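Serine-rich secreted cell wall anchored (LPXTG-motif ) protein (Lactobacillus reuteri ATCC 53608, PDB 5NXK) probably mediates adhesion of the bacterium to host surfaces in the gut, using the beta-solenoid region of a wall-anchored serine-rich repeat adhesin. Local coordinates at residues A[2-7]-A[11-16]; A[188-193]-A[201-206]; A[231-234]-A[240-243]; A[252-255]-A[260-263]. One frame throughout, in Å; residues are numbered along the deposited sequence.

Interaction 1: A[2-7]-A[11-16]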
loop_
_atom_site.group_PDB
_atom_site.type_symbol
_atom_site.label_atom_id
_atom_site.label_comp_id
_atom_site.label_asym_id
_atom_site.label_seq_id
_atom_site.Cartn_x
_atom_site.Cartn_y
_atom_site.Cartn_z
ATOM N N GLU A 2 -19.668 -17.873 -7.281
ATOM C CA GLU A 2 -18.561 -18.733 -7.758
ATOM C C GLU A 2 -17.611 -19.126 -6.629
ATOM O O GLU A 2 -16.927 -18.281 -6.053
ATOM C CB GLU A 2 -17.751 -18.062 -8.869
ATOM C CG GLU A 2 -16.667 -18.944 -9.467
ATOM C CD GLU A 2 -17.189 -19.848 -10.582
ATOM O OE1 GLU A 2 -18.091 -19.417 -11.340
ATOM O OE2 GLU A 2 -16.686 -20.985 -10.712
ATOM N N GLU A 3 -17.534 -20.428 -6.371
ATOM C CA GLU A 3 -16.704 -20.975 -5.304
ATOM C C GLU A 3 -15.410 -21.637 -5.805
ATOM O O GLU A 3 -15.431 -22.375 -6.792
ATOM C CB GLU A 3 -17.552 -21.950 -4.497
ATOM C CG GLU A 3 -18.874 -21.302 -4.066
ATOM C CD GLU A 3 -19.700 -22.150 -3.109
ATOM O OE1 GLU A 3 -19.380 -23.344 -2.918
ATOM O OE2 GLU A 3 -20.688 -21.613 -2.555
ATOM N N VAL A 4 -14.283 -21.363 -5.150
ATOM C CA VAL A 4 -12.997 -21.903 -5.607
ATOM C C VAL A 4 -12.232 -22.545 -4.451
ATOM O O VAL A 4 -12.286 -22.067 -3.310
ATOM C CB VAL A 4 -12.100 -20.813 -6.290
ATOM C CG1 VAL A 4 -12.749 -20.252 -7.566
ATOM C CG2 VAL A 4 -11.744 -19.697 -5.313
ATOM N N SER A 5 -11.504 -23.623 -4.749
ATOM C CA SER A 5 -10.824 -24.373 -3.707
ATOM C C SER A 5 -9.346 -24.626 -3.982
ATOM O O SER A 5 -8.658 -25.233 -3.153
ATOM C CB SER A 5 -11.524 -25.719 -3.502
ATOM O OG SER A 5 -12.834 -25.525 -3.004
ATOM N N ASN A 6 -8.849 -24.171 -5.130
ATOM C CA ASN A 6 -7.435 -24.375 -5.439
ATOM C C ASN A 6 -6.931 -23.414 -6.502
ATOM O O ASN A 6 -7.689 -22.593 -7.009
ATOM C CB ASN A 6 -7.187 -25.825 -5.874
ATOM C CG ASN A 6 -7.977 -26.206 -7.111
ATOM O OD1 ASN A 6 -8.052 -25.445 -8.080
ATOM N ND2 ASN A 6 -8.591 -27.382 -7.077
ATOM N N GLU A 7 -5.645 -23.527 -6.832
ATOM C CA GLU A 7 -5.005 -22.585 -7.740
ATOM C C GLU A 7 -5.688 -22.539 -9.100
ATOM O O GLU A 7 -5.980 -21.462 -9.609
ATOM C CB GLU A 7 -3.518 -22.922 -7.899
ATOM C CG GLU A 7 -2.811 -22.071 -8.949
ATOM C CD GLU A 7 -1.290 -22.119 -8.831
ATOM O OE1 GLU A 7 -0.756 -23.042 -8.170
ATOM O OE2 GLU A 7 -0.629 -21.208 -9.374
ATOM N N LYS A 11 -7.581 -19.328 -10.591
ATOM C CA LYS A 11 -7.075 -18.806 -11.847
ATOM C C LYS A 11 -8.186 -18.724 -12.877
ATOM O O LYS A 11 -8.343 -17.701 -13.554
ATOM C CB LYS A 11 -5.931 -19.673 -12.371
ATOM C CG LYS A 11 -5.436 -19.246 -13.743
ATOM C CD LYS A 11 -4.288 -20.121 -14.235
ATOM C CE LYS A 11 -3.905 -19.753 -15.664
ATOM N NZ LYS A 11 -2.851 -20.648 -16.220
ATOM N N ALA A 12 -8.957 -19.800 -12.994
ATOM C CA ALA A 12 -10.042 -19.833 -13.967
ATOM C C ALA A 12 -11.072 -18.744 -13.664
ATOM O O ALA A 12 -11.491 -18.023 -14.563
ATOM C CB ALA A 12 -10.705 -21.217 -13.985
ATOM N N ALA A 13 -11.430 -18.585 -12.395
ATOM C CA ALA A 13 -12.431 -17.588 -12.018
ATOM C C ALA A 13 -11.935 -16.159 -12.272
ATOM O O ALA A 13 -12.676 -15.309 -12.775
ATOM C CB ALA A 13 -12.810 -17.755 -10.564
ATOM N N LEU A 14 -10.680 -15.898 -11.919
ATOM C CA LEU A 14 -10.103 -14.570 -12.099
ATOM C C LEU A 14 -9.900 -14.231 -13.577
ATOM O O LEU A 14 -9.977 -13.067 -13.966
ATOM C CB LEU A 14 -8.773 -14.454 -11.355
ATOM C CG LEU A 14 -8.862 -14.417 -9.827
ATOM C CD1 LEU A 14 -7.465 -14.446 -9.220
ATOM C CD2 LEU A 14 -9.643 -13.214 -9.345
ATOM N N ARG A 15 -9.656 -15.242 -14.405
ATOM C CA ARG A 15 -9.396 -14.972 -15.812
ATOM C C ARG A 15 -10.683 -14.988 -16.622
ATOM O O ARG A 15 -10.664 -14.780 -17.838
ATOM C CB ARG A 15 -8.385 -15.968 -16.384
ATOM C CG ARG A 15 -6.973 -15.744 -15.852
ATOM C CD ARG A 15 -5.982 -16.741 -16.419
ATOM N NE ARG A 15 -5.972 -16.700 -17.879
ATOM C CZ ARG A 15 -5.284 -15.820 -18.599
ATOM N NH1 ARG A 15 -4.558 -14.884 -17.997
ATOM N NH2 ARG A 15 -5.338 -15.862 -19.926
ATOM N N ASP A 16 -11.805 -15.177 -15.935
ATOM C CA ASP A 16 -13.104 -15.215 -16.596
ATOM C C ASP A 16 -13.739 -13.839 -16.472
ATOM O O ASP A 16 -14.136 -13.425 -15.387
ATOM C CB ASP A 16 -13.995 -16.294 -15.971
ATOM C CG ASP A 16 -15.383 -16.391 -16.620
ATOM O OD1 ASP A 16 -15.873 -15.415 -17.237
ATOM O OD2 ASP A 16 -15.997 -17.470 -16.485
#
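The methyl of A13 is the point where the helix comes down on the first strand: its CB meets V4 CG1 at 3.9 Å and E2 CG at 4.2 Å. V4 and A13 are both buried, and their meeting forms the tight part of the contact. V4 CG1 is anti to the carbonyl carbon and beside the backbone N (chi1 -63°), an orientation that turns this methyl toward the helix. E2 reaches A13 with its aliphatic portion alone. Its chain bends at chi2 (85°), and the carboxylate ends on the more open side, where E2 OE1 is 5.9 Å from D16 OD2, a like-charged pair without contact.

The two segments belong to a beta-alpha-beta unit in which helix 7-14 links the parallel neighbours 3-4 and 21-24. Strand 3-4 is the outermost strand of its sheet within the chain, and the helix lies at this N-terminal end of the beta-solenoid, as in the helical caps of related folds. I22 of the second strand touches V4, A13 and L14, extending the apolar patch inward.

Near the helix start, the contact is the backbone bond of a first helical turn: K11 N donates to E7 O at 2.8 Å, with an N-H...O angle of 164°. N6 caps this helix through its OD1, which accepts from E9 N. Beyond the bond the chains diverge. The extended K11 chain leads its ammonium away from 2-7, while the E7 carboxylate receives the backbone N-H groups of N31 and N32, one on each oxygen.

Interaction 2: A[188-193]-A[201-206]; sequences MWLLTA and STVTVG
L190 and V203 meet with their side chains crossing at about a right angle, L190 CD1 lying 3.5 Å from V203 CG2. The L190 chain leaves its strand with CG beside the backbone N and anti to the carbonyl carbon: chi1 -60° points the branch at 201-206, and chi2 of 85° then sets CD1 against the valine and CD2 against the backbone, 3.3 Å from T202 O. From two residues earlier in the strand the extended M188 chain comes to the same valine methyl, its SD 4.2 Å from V203 CG2. That methyl is therefore touched by both a leucine branch and a thioether.

The strand axes run at 144° to each other with a closest approach of 6.9 Å. They lie in two different parallel sheets, successive walls of the beta-solenoid that come together near L190 and S201 and splay apart from there; the contact is side-chain packing, in part against backbone, with no hydrogen bond crossing it.

Toward the turn, L190 CB and S201 CB pack at 3.7 Å. S201 OG has T192 CG2 3.5 Å away, so the hydroxyl lies against a methyl here, and its hydrogen bond is made instead with S166 O. T192 turns its own hydroxyl to another partner: OG1 accepts from the backbone N of G228. I223 and F233, from neighbouring strands, pack against V203, while L225 touches L190.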
loop_
_atom_site.group_PDB
_atom_site.type_symbol
_atom_site.label_atom_id
_atom_site.label_comp_id
_atom_site.label_asym_id
_atom_site.label_seq_id
_atom_site.Cartn_x
_atom_site.Cartn_y
_atom_site.Cartn_z
ATOM N N MET A 188 5.085 3.085 3.542
ATOM C CA MET A 188 4.248 3.436 2.384
ATOM C C MET A 188 5.035 4.341 1.458
ATOM O O MET A 188 5.421 5.437 1.854
ATOM C CB MET A 188 2.972 4.160 2.809
ATOM C CG MET A 188 1.993 3.340 3.632
ATOM S SD MET A 188 0.604 4.387 4.158
ATOM C CE MET A 188 -0.453 3.171 4.941
ATOM N N TRP A 189 5.267 3.898 0.228
ATOM C CA TRP A 189 5.976 4.712 -0.737
ATOM C C TRP A 189 5.057 4.962 -1.921
ATOM O O TRP A 189 4.738 4.041 -2.668
ATOM C CB TRP A 189 7.269 4.026 -1.209
ATOM C CG TRP A 189 8.196 4.934 -1.962
ATOM C CD1 TRP A 189 7.953 6.222 -2.342
ATOM C CD2 TRP A 189 9.535 4.637 -2.392
ATOM N NE1 TRP A 189 9.045 6.738 -2.986
ATOM C CE2 TRP A 189 10.030 5.789 -3.028
ATOM C CE3 TRP A 189 10.357 3.505 -2.304
ATOM C CZ2 TRP A 189 11.315 5.847 -3.576
ATOM C CZ3 TRP A 189 11.632 3.568 -2.843
ATOM C CH2 TRP A 189 12.098 4.728 -3.470
ATOM N N LEU A 190 4.638 6.212 -2.080
ATOM C CA LEU A 190 3.756 6.596 -3.171
ATOM C C LEU A 190 4.547 7.518 -4.081
ATOM O O LEU A 190 4.946 8.612 -3.681
ATOM C CB LEU A 190 2.488 7.284 -2.666
ATOM C CG LEU A 190 1.559 6.496 -1.728
ATOM C CD1 LEU A 190 2.004 6.589 -0.267
ATOM C CD2 LEU A 190 0.099 6.939 -1.888
ATOM N N LEU A 191 4.786 7.047 -5.298
ATOM C CA LEU A 191 5.635 7.744 -6.258
ATOM C C LEU A 191 4.926 7.828 -7.610
ATOM O O LEU A 191 4.279 6.871 -8.033
ATOM C CB LEU A 191 6.983 7.009 -6.401
ATOM C CG LEU A 191 8.068 7.546 -7.348
ATOM C CD1 LEU A 191 9.474 7.275 -6.770
ATOM C CD2 LEU A 191 7.934 6.941 -8.766
ATOM N N THR A 192 5.040 8.963 -8.287
ATOM C CA THR A 192 4.631 9.014 -9.687
ATOM C C THR A 192 5.852 9.352 -10.527
ATOM O O THR A 192 6.736 10.074 -10.095
ATOM C CB THR A 192 3.510 10.050 -9.948
ATOM O OG1 THR A 192 4.044 11.378 -9.815
ATOM C CG2 THR A 192 2.369 9.878 -8.941
ATOM N N ALA A 193 5.848 8.890 -11.763
ATOM C CA ALA A 193 6.948 9.131 -12.678
ATOM C C ALA A 193 6.379 9.936 -13.832
ATOM O O ALA A 193 5.167 10.076 -13.944
ATOM C CB ALA A 193 7.557 7.824 -13.165
ATOM N N SER A 201 0.086 11.939 -5.423
ATOM C CA SER A 201 0.308 10.880 -4.439
ATOM C C SER A 201 -0.329 11.280 -3.111
ATOM O O SER A 201 0.062 12.281 -2.511
ATOM C CB SER A 201 1.805 10.610 -4.249
ATOM O OG SER A 201 2.380 10.069 -5.430
ATOM N N THR A 202 -1.248 10.452 -2.620
ATOM C CA THR A 202 -2.085 10.813 -1.468
ATOM C C THR A 202 -2.299 9.674 -0.490
ATOM O O THR A 202 -2.607 8.570 -0.900
ATOM C CB THR A 202 -3.475 11.293 -1.929
ATOM O OG1 THR A 202 -3.321 12.465 -2.731
ATOM C CG2 THR A 202 -4.361 11.634 -0.744
ATOM N N VAL A 203 -2.104 9.942 0.797
ATOM C CA VAL A 203 -2.557 9.043 1.859
ATOM C C VAL A 203 -3.663 9.729 2.635
ATOM O O VAL A 203 -3.499 10.880 3.046
ATOM C CB VAL A 203 -1.425 8.661 2.816
ATOM C CG1 VAL A 203 -1.960 7.786 3.978
ATOM C CG2 VAL A 203 -0.316 7.943 2.045
ATOM N N THR A 204 -4.802 9.063 2.802
ATOM C CA THR A 204 -5.870 9.646 3.623
ATOM C C THR A 204 -6.196 8.720 4.781
ATOM O O THR A 204 -6.062 7.504 4.662
ATOM C CB THR A 204 -7.174 9.900 2.839
ATOM O OG1 THR A 204 -7.753 8.640 2.455
ATOM C CG2 THR A 204 -6.900 10.724 1.599
ATOM N N VAL A 205 -6.569 9.295 5.913
ATOM C CA VAL A 205 -7.085 8.515 7.026
ATOM C C VAL A 205 -8.507 9.026 7.298
ATOM O O VAL A 205 -8.696 10.200 7.628
ATOM C CB VAL A 205 -6.194 8.640 8.281
ATOM C CG1 VAL A 205 -6.739 7.763 9.415
ATOM C CG2 VAL A 205 -4.748 8.255 7.955
ATOM N N GLY A 206 -9.511 8.165 7.133
ATOM C CA GLY A 206 -10.897 8.622 7.135
ATOM C C GLY A 206 -11.448 8.975 8.515
ATOM O O GLY A 206 -10.790 8.735 9.539
#

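Interaction 3: A[231-234]-A[240-243]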
loop_
_atom_site.group_PDB
_atom_site.type_symbol
_atom_site.label_atom_id
_atom_site.label_comp_id
_atom_site.label_asym_id
_atom_site.label_seq_id
_atom_site.Cartn_x
_atom_site.Cartn_y
_atom_site.Cartn_z
ATOM N N ASN A 231 1.288 16.089 -3.409
ATOM C CA ASN A 231 1.558 15.111 -2.361
ATOM C C ASN A 231 0.663 15.435 -1.175
ATOM O O ASN A 231 0.713 16.542 -0.679
ATOM C CB ASN A 231 3.029 15.149 -1.947
ATOM C CG ASN A 231 3.957 14.704 -3.063
ATOM O OD1 ASN A 231 4.178 13.508 -3.254
ATOM N ND2 ASN A 231 4.466 15.666 -3.838
ATOM N N HIS A 232 -0.132 14.483 -0.706
ATOM C CA HIS A 232 -1.086 14.781 0.364
ATOM C C HIS A 232 -1.016 13.785 1.501
ATOM O O HIS A 232 -0.862 12.594 1.266
ATOM C CB HIS A 232 -2.519 14.791 -0.168
ATOM C CG HIS A 232 -2.780 15.833 -1.200
ATOM N ND1 HIS A 232 -3.218 17.109 -0.881
ATOM C CD2 HIS A 232 -2.722 15.793 -2.553
ATOM C CE1 HIS A 232 -3.381 17.805 -1.985
ATOM N NE2 HIS A 232 -3.083 17.029 -3.020
ATOM N N PHE A 233 -1.123 14.276 2.732
ATOM C CA PHE A 233 -1.391 13.402 3.872
ATOM C C PHE A 233 -2.550 14.038 4.614
ATOM O O PHE A 233 -2.409 15.142 5.161
ATOM C CB PHE A 233 -0.172 13.250 4.785
ATOM C CG PHE A 233 -0.403 12.340 5.978
ATOM C CD1 PHE A 233 -1.043 11.117 5.820
ATOM C CD2 PHE A 233 0.063 12.691 7.242
ATOM C CE1 PHE A 233 -1.242 10.266 6.902
ATOM C CE2 PHE A 233 -0.129 11.850 8.333
ATOM C CZ PHE A 233 -0.774 10.635 8.169
ATOM N N ILE A 234 -3.704 13.382 4.569
ATOM C CA ILE A 234 -4.932 13.963 5.086
ATOM C C ILE A 234 -5.474 13.098 6.213
ATOM O O ILE A 234 -5.767 11.933 6.010
ATOM C CB ILE A 234 -6.008 14.103 3.997
ATOM C CG1 ILE A 234 -5.488 14.951 2.841
ATOM C CG2 ILE A 234 -7.267 14.742 4.577
ATOM C CD1 ILE A 234 -6.400 14.942 1.641
ATOM N N ALA A 240 -7.428 8.746 14.570
ATOM C CA ALA A 240 -6.310 8.505 15.473
ATOM C C ALA A 240 -5.133 7.957 14.678
ATOM O O ALA A 240 -5.240 6.927 14.016
ATOM C CB ALA A 240 -6.708 7.527 16.583
ATOM N N VAL A 241 -4.010 8.656 14.725
ATOM C CA VAL A 241 -2.824 8.254 13.991
ATOM C C VAL A 241 -1.645 8.116 14.938
ATOM O O VAL A 241 -1.367 9.026 15.724
ATOM C CB VAL A 241 -2.484 9.270 12.882
ATOM C CG1 VAL A 241 -1.105 8.976 12.265
ATOM C CG2 VAL A 241 -3.573 9.286 11.807
ATOM N N LYS A 242 -0.951 6.985 14.869
ATOM C CA LYS A 242 0.241 6.786 15.683
ATOM C C LYS A 242 1.324 6.218 14.802
ATOM O O LYS A 242 1.161 5.120 14.273
ATOM C CB LYS A 242 0.004 5.804 16.839
ATOM C CG LYS A 242 -0.994 6.185 17.901
ATOM C CD LYS A 242 -1.136 4.992 18.852
ATOM C CE LYS A 242 -1.554 5.395 20.250
ATOM N NZ LYS A 242 -3.005 5.692 20.323
ATOM N N MET A 243 2.411 6.955 14.615
ATOM C CA MET A 243 3.499 6.456 13.787
ATOM C C MET A 243 4.868 6.735 14.397
ATOM O O MET A 243 5.089 7.775 15.031
ATOM C CB MET A 243 3.434 7.055 12.363
ATOM C CG MET A 243 2.070 6.946 11.688
ATOM S SD MET A 243 2.075 7.417 9.941
ATOM C CE MET A 243 2.609 9.101 9.993
#
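The far end of the F233 ring carries the whole contact, its CZ reaching M243 CE at 4.1 Å and V241 CG1 at 4.4 Å. The valine methyl sits at the ring edge, near the ring plane. The M243 methyl approaches CZ obliquely, and the two side chains come from opposite directions, so that each spans part of the distance between the strands. F233 projects with CG anti to its backbone N (chi1 -180°), which carries the ring toward 240-243. M243 instead bends at its last torsion, chi3 -60°, turning CE toward the phenyl end. These are purely apolar contacts, with 90 Å² buried between the segments.

Strands 230-235 and 240-244 lie in separate parallel sheets of the beta-solenoid, following one another along the chain. The three residues that touch are all buried, and the contact runs across the solenoid interior.

The next shell steadies the ring along the solenoid. V203 and I265 belong to the strands that neighbour 230-235 on its two sides in the sheet, and both touch F233. I223 and V250, from the third wall, touch it as well. I223 also meets M243, together with N222 and N249.

Farther out, backbone hydrogen bonds fix the strand that bears the phenyl group: F233 is paired with N264 and E266, and H232 with S201 and V203. The N231 amide is held at both ends, its OD1 accepting from G227 N and its ND2 donating to R262 O.

Interaction 4: A[252-255]-A[260-263]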
loop_
_atom_site.group_PDB
_atom_site.type_symbol
_atom_site.label_atom_id
_atom_site.label_comp_id
_atom_site.label_asym_id
_atom_site.label_seq_id
_atom_site.Cartn_x
_atom_site.Cartn_y
_atom_site.Cartn_z
ATOM N N ILE A 252 8.609 14.384 2.099
ATOM C CA ILE A 252 8.312 14.939 0.790
ATOM C C ILE A 252 9.541 15.659 0.259
ATOM O O ILE A 252 9.733 16.850 0.497
ATOM C CB ILE A 252 7.132 15.899 0.831
ATOM C CG1 ILE A 252 5.977 15.272 1.627
ATOM C CG2 ILE A 252 6.692 16.252 -0.608
ATOM C CD1 ILE A 252 4.781 16.169 1.783
ATOM N N ILE A 253 10.369 14.910 -0.456
ATOM C CA ILE A 253 11.598 15.424 -1.045
ATOM C C ILE A 253 11.675 14.908 -2.479
ATOM O O ILE A 253 11.614 13.698 -2.701
ATOM C CB ILE A 253 12.853 14.977 -0.235
ATOM C CG1 ILE A 253 12.845 15.604 1.170
ATOM C CG2 ILE A 253 14.131 15.373 -0.960
ATOM C CD1 ILE A 253 14.047 15.160 2.056
ATOM N N PRO A 254 11.765 15.819 -3.461
ATOM C CA PRO A 254 11.753 15.368 -4.863
ATOM C C PRO A 254 12.901 14.402 -5.181
ATOM O O PRO A 254 14.006 14.558 -4.655
ATOM C CB PRO A 254 11.886 16.668 -5.657
ATOM C CG PRO A 254 11.341 17.749 -4.722
ATOM C CD PRO A 254 11.745 17.291 -3.338
ATOM N N GLN A 255 12.618 13.398 -6.007
ATOM C CA GLN A 255 13.598 12.382 -6.391
ATOM C C GLN A 255 14.706 12.947 -7.286
ATOM O O GLN A 255 15.813 12.402 -7.337
ATOM C CB GLN A 255 12.894 11.224 -7.107
ATOM C CG GLN A 255 12.112 10.326 -6.166
ATOM C CD GLN A 255 13.003 9.329 -5.439
ATOM O OE1 GLN A 255 13.505 9.616 -4.346
ATOM N NE2 GLN A 255 13.170 8.137 -6.020
ATOM N N PHE A 260 9.111 20.089 -9.721
ATOM C CA PHE A 260 8.497 21.212 -9.025
ATOM C C PHE A 260 7.099 20.786 -8.610
ATOM O O PHE A 260 6.209 20.640 -9.451
ATOM C CB PHE A 260 8.473 22.446 -9.913
ATOM C CG PHE A 260 9.835 22.869 -10.373
ATOM C CD1 PHE A 260 10.397 22.317 -11.514
ATOM C CD2 PHE A 260 10.566 23.797 -9.650
ATOM C CE1 PHE A 260 11.663 22.688 -11.931
ATOM C CE2 PHE A 260 11.833 24.179 -10.058
ATOM C CZ PHE A 260 12.381 23.625 -11.202
ATOM N N THR A 261 6.938 20.491 -7.323
ATOM C CA THR A 261 5.729 19.835 -6.856
ATOM C C THR A 261 5.100 20.541 -5.650
ATOM O O THR A 261 5.527 21.625 -5.249
ATOM C CB THR A 261 6.023 18.353 -6.543
ATOM O OG1 THR A 261 4.799 17.630 -6.390
ATOM C CG2 THR A 261 6.932 18.203 -5.312
ATOM N N ARG A 262 4.035 19.950 -5.122
ATOM C CA ARG A 262 3.283 20.552 -4.020
ATOM C C ARG A 262 3.151 19.538 -2.889
ATOM O O ARG A 262 3.137 18.336 -3.143
ATOM C CB ARG A 262 1.891 20.946 -4.511
ATOM C CG ARG A 262 1.893 21.902 -5.701
ATOM C CD ARG A 262 0.471 22.094 -6.206
ATOM N NE ARG A 262 0.392 22.830 -7.472
ATOM C CZ ARG A 262 0.905 22.444 -8.642
ATOM N NH1 ARG A 262 1.573 21.291 -8.766
ATOM N NH2 ARG A 262 0.746 23.232 -9.700
ATOM N N GLY A 263 3.008 20.017 -1.656
ATOM C CA GLY A 263 2.733 19.144 -0.529
ATOM C C GLY A 263 1.655 19.782 0.330
ATOM O O GLY A 263 1.630 20.993 0.517
#
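The backbones of 252-255 and 260-263 stay well apart, with I252 CA 7.1 Å from G263 CA and P254 CA 7.8 Å from T261 CA, and no hydrogen bond joins them. Two loose van der Waals approaches bridge the interval. The extended end of I252 (chi2 177°) brings CD1 to 4.3 Å from G263 CA, methyl against bare backbone, since the glycine has no side chain to intervene. The second approach is looser: P254 CG is 4.5 Å from T261 CG2, the ring meeting a methyl.

The path from strand 248-252 into strand 261-267 is a bend between two parallel sheets of the beta-solenoid, and both contacts lie on its inner side. V289, on the next coil, touches I252, P254 and T261, while L225 on the preceding coil touches I252.

T261 divides its two branches between different tasks. Its OG1 is anti to the backbone N (chi1 -166°) and is hydrogen-bonded to G227 O, which leaves CG2 for the proline. Backbone bonds continue the sheets on both segments, I252 with R284 and A286, T261 with T288 and A290.

Overall arrangement
Interaction 1 stands apart at the N-terminal end of the solenoid: it is partly buried, and combines a helical backbone bond with one small methyl patch. Interactions 2, 3 and 4 are buried contacts in the later coils, made between different walls by side chains packing on side chains or on backbone, with no hydrogen bond across them. Interactions 2 and 3 have centres about 10 Å apart and join through neighbouring strands 200-205 and 230-235, where V205 N lies 2.8 Å from I234 O. Interaction 4 follows on strand 261-267, next to 230-235. Leucine, serine and valine carry interaction 2, a phenyl end interaction 3, and isoleucine over glycine backbone, with a looser proline-threonine approach, interaction 4.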